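Local coordinates for protein 4-amino-4-deoxychorismate lyase (Legionella pneumophila, PDB 3LUL) that belongs to the class IV aminotransferase family of pyridoxal-phosphate enzymes, carries the cofactor on a lysine, and assembles as a two-subunit protein, at residues G84-I89 and F110-Y115. Numbering follows the deposited sequence.
Sequences GGIKAI and FQTFNY
Phe113 lays its ring over the backbone of Gly85, a closely packed part of the contact. A first torsion of 54° sets CG between the backbone N and the carbonyl carbon and swings the ring across to the neighbouring strand. Gly85 CA sits 3.9 Å from the centroid of the Phe113 ring, 18° off its normal, a CH-pi contact, and Lys87 N meets the ring edge. Two backbone bonds clasp the same pair: Gly85 N to Phe113 O (2.9 Å, nearly straight at 172°) and Phe113 N to Gly85 O (2.9 Å). Lys87 and Gln111 repeat the pattern, with Lys87 N to Gln111 O at 2.8 Å and Gln111 N to Lys87 O at 3.0 Å. Strands 84-91 and 106-113 thus run antiparallel as neighbours in the mixed sheet of the smaller domain of the class IV aminotransferase fold, with strand 28-36 on the far side of 84-91. On the face of Ile86, Ala88, Thr112 and Phe110, helix 65-78 packs against the sheet. There Ala88 CB touches Phe110 CE1 at 3.8 Å, and Ile86 CG1 meets Thr112 CG2 at 3.8 Å, while Thr112 OG1 hydrogen-bonds Asp79. Further along the face that carries the Phe113 ring, packing between the strands is looser: Lys87 and Gln111, both partly exposed, lead their ends away, Lys87 extended toward a cation-pi contact with Phe30. Leu25 of the second subunit packs on Lys87 and Ile19 of that subunit on Gln111. Past the strand end, Tyr115 turns its ring edge to the Gly84–Gly85 peptide, CE1 3.4 Å from Gly84 C, its hydroxyl hydrogen-bonded to Leu239 O.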
ATOM      1  N   GLY B  84     -21.690 -12.414 -12.343  1.00  9.84           N
ATOM      2  CA  GLY B  84     -21.177 -11.678 -11.161  1.00  8.00           C
ATOM      3  C   GLY B  84     -19.670 -11.745 -11.091  1.00  9.05           C
ATOM      4  O   GLY B  84     -19.010 -11.830 -12.129  1.00 10.00           O
ATOM      5  N   GLY B  85     -19.131 -11.685  -9.875  1.00  8.07           N
ATOM      6  CA  GLY B  85     -17.694 -11.771  -9.678  1.00  9.25           C
ATOM      7  C   GLY B  85     -17.262 -12.641  -8.538  1.00  9.92           C
ATOM      8  O   GLY B  85     -18.048 -12.937  -7.619  1.00  9.19           O
ATOM      9  N   ILE B  86     -15.988 -13.057  -8.598  1.00 12.44           N
ATOM     10  CA  ILE B  86     -15.327 -13.683  -7.455  1.00 13.98           C
ATOM     11  C   ILE B  86     -13.995 -12.982  -7.203  1.00 13.37           C
ATOM     12  O   ILE B  86     -13.246 -12.720  -8.138  1.00 12.40           O
ATOM     13  CB  ILE B  86     -15.003 -15.187  -7.667  1.00 16.23           C
ATOM     14  CG1 ILE B  86     -16.246 -16.047  -7.762  1.00 23.15           C
ATOM     15  CG2 ILE B  86     -14.146 -15.720  -6.493  1.00 18.84           C
ATOM     16  CD1 ILE B  86     -15.942 -17.493  -8.140  1.00 27.16           C
ATOM     17  N   LYS B  87     -13.739 -12.640  -5.940  1.00 12.55           N
ATOM     18  CA  LYS B  87     -12.442 -12.061  -5.535  1.00 11.97           C
ATOM     19  C   LYS B  87     -11.674 -13.105  -4.746  1.00 12.92           C
ATOM     20  O   LYS B  87     -12.207 -13.688  -3.807  1.00 13.15           O
ATOM     21  CB  LYS B  87     -12.649 -10.793  -4.719  1.00 12.85           C
ATOM     22  CG  LYS B  87     -11.365 -10.002  -4.464  1.00 17.59           C
ATOM     23  CD  LYS B  87     -11.659  -8.637  -3.785  1.00 18.59           C
ATOM     24  CE  LYS B  87     -10.366  -7.973  -3.295  1.00 19.96           C
ATOM     25  NZ  LYS B  87     -10.599  -6.546  -2.832  1.00 19.10           N
ATOM     26  N   ALA B  88     -10.443 -13.385  -5.158  1.00 12.45           N
ATOM     27  CA  ALA B  88      -9.528 -14.282  -4.418  1.00 10.36           C
ATOM     28  C   ALA B  88      -8.508 -13.390  -3.735  1.00 11.86           C
ATOM     29  O   ALA B  88      -7.970 -12.507  -4.374  1.00 11.24           O
ATOM     30  CB  ALA B  88      -8.826 -15.200  -5.355  1.00 11.93           C
ATOM     31  N   ILE B  89      -8.310 -13.554  -2.425  1.00 10.87           N
ATOM     32  CA  ILE B  89      -7.295 -12.822  -1.681  1.00  9.20           C
ATOM     33  C   ILE B  89      -6.315 -13.827  -1.089  1.00  9.86           C
ATOM     34  O   ILE B  89      -6.742 -14.749  -0.418  1.00 10.49           O
ATOM     35  CB  ILE B  89      -7.889 -11.961  -0.533  1.00  9.55           C
ATOM     36  CG1 ILE B  89      -8.973 -11.008  -1.055  1.00 16.01           C
ATOM     37  CG2 ILE B  89      -6.786 -11.141   0.137  1.00 11.31           C
ATOM     38  CD1 ILE B  89      -9.674 -10.215   0.088  1.00 16.54           C
ATOM     39  N   PHE B 110     -11.830 -16.953  -0.874  1.00 13.26           N
ATOM     40  CA  PHE B 110     -12.676 -16.594  -2.022  1.00 11.94           C
ATOM     41  C   PHE B 110     -14.009 -16.022  -1.579  1.00 13.69           C
ATOM     42  O   PHE B 110     -14.640 -16.531  -0.646  1.00 12.30           O
ATOM     43  CB  PHE B 110     -12.979 -17.819  -2.876  1.00 10.60           C
ATOM     44  CG  PHE B 110     -11.768 -18.511  -3.400  1.00 13.59           C
ATOM     45  CD1 PHE B 110     -11.248 -18.145  -4.644  1.00 16.08           C
ATOM     46  CD2 PHE B 110     -11.170 -19.557  -2.687  1.00 12.93           C
ATOM     47  CE1 PHE B 110     -10.142 -18.798  -5.160  1.00 14.16           C
ATOM     48  CE2 PHE B 110     -10.067 -20.215  -3.202  1.00 13.92           C
ATOM     49  CZ  PHE B 110      -9.559 -19.844  -4.439  1.00 13.17           C
ATOM     50  N   GLN B 111     -14.422 -14.955  -2.240  1.00 12.42           N
ATOM     51  CA  GLN B 111     -15.713 -14.311  -1.971  1.00 11.97           C
ATOM     52  C   GLN B 111     -16.405 -13.942  -3.274  1.00 12.85           C
ATOM     53  O   GLN B 111     -15.771 -13.418  -4.181  1.00 12.33           O
ATOM     54  CB  GLN B 111     -15.506 -13.036  -1.166  1.00 15.43           C
ATOM     55  CG  GLN B 111     -15.121 -13.298   0.285  1.00 23.72           C
ATOM     56  CD  GLN B 111     -16.257 -13.915   1.117  1.00 29.41           C
ATOM     57  OE1 GLN B 111     -16.171 -15.067   1.581  1.00 37.13           O
ATOM     58  NE2 GLN B 111     -17.315 -13.145   1.321  1.00 22.37           N
ATOM     59  N   THR B 112     -17.699 -14.223  -3.346  1.00 14.46           N
ATOM     60  CA  THR B 112     -18.490 -13.888  -4.522  1.00 13.49           C
ATOM     61  C   THR B 112     -19.196 -12.567  -4.271  1.00 13.87           C
ATOM     62  O   THR B 112     -19.390 -12.116  -3.119  1.00 13.65           O
ATOM     63  CB  THR B 112     -19.558 -14.954  -4.877  1.00 14.69           C
ATOM     64  OG1 THR B 112     -20.546 -15.040  -3.831  1.00 15.85           O
ATOM     65  CG2 THR B 112     -18.935 -16.288  -5.083  1.00 14.53           C
ATOM     66  N   PHE B 113     -19.611 -11.955  -5.362  1.00 12.30           N
ATOM     67  CA  PHE B 113     -20.427 -10.752  -5.297  1.00 11.15           C
ATOM     68  C   PHE B 113     -21.184 -10.575  -6.593  1.00 11.68           C
ATOM     69  O   PHE B 113     -20.832 -11.120  -7.645  1.00  9.78           O
ATOM     70  CB  PHE B 113     -19.572  -9.518  -5.001  1.00 12.45           C
ATOM     71  CG  PHE B 113     -18.428  -9.329  -5.954  1.00 12.54           C
ATOM     72  CD1 PHE B 113     -17.205  -9.964  -5.728  1.00 12.09           C
ATOM     73  CD2 PHE B 113     -18.557  -8.516  -7.073  1.00 11.22           C
ATOM     74  CE1 PHE B 113     -16.120  -9.788  -6.609  1.00 12.99           C
ATOM     75  CE2 PHE B 113     -17.480  -8.314  -7.952  1.00 12.42           C
ATOM     76  CZ  PHE B 113     -16.265  -8.955  -7.735  1.00 16.03           C
ATOM     77  N   ASN B 114     -22.254  -9.816  -6.496  1.00 12.66           N
ATOM     78  CA  ASN B 114     -23.055  -9.437  -7.641  1.00 12.79           C
ATOM     79  C   ASN B 114     -22.823  -7.959  -7.900  1.00 15.37           C
ATOM     80  O   ASN B 114     -22.684  -7.176  -6.953  1.00 16.15           O
ATOM     81  CB  ASN B 114     -24.516  -9.705  -7.353  1.00 13.04           C
ATOM     82  CG  ASN B 114     -24.861 -11.156  -7.444  1.00 15.46           C
ATOM     83  OD1 ASN B 114     -24.713 -11.903  -6.472  1.00 25.02           O
ATOM     84  ND2 ASN B 114     -25.295 -11.582  -8.617  1.00 13.82           N
ATOM     85  N   TYR B 115     -22.794  -7.566  -9.170  1.00 15.51           N
ATOM     86  CA  TYR B 115     -22.568  -6.164  -9.532  1.00 14.09           C
ATOM     87  C   TYR B 115     -23.146  -5.868 -10.913  1.00 15.02           C
ATOM     88  O   TYR B 115     -23.334  -6.788 -11.704  1.00 12.73           O
ATOM     89  CB  TYR B 115     -21.072  -5.855  -9.516  1.00 15.82           C
ATOM     90  CG  TYR B 115     -20.311  -6.510 -10.649  1.00 13.04           C
ATOM     91  CD1 TYR B 115     -19.916  -7.834 -10.573  1.00 15.07           C
ATOM     92  CD2 TYR B 115     -20.017  -5.805 -11.806  1.00  9.58           C
ATOM     93  CE1 TYR B 115     -19.239  -8.431 -11.623  1.00 16.88           C
ATOM     94  CE2 TYR B 115     -19.336  -6.385 -12.848  1.00 16.16           C
ATOM     95  CZ  TYR B 115     -18.935  -7.700 -12.755  1.00 16.19           C
ATOM     96  OH  TYR B 115     -18.270  -8.271 -13.801  1.00 18.58           O
TER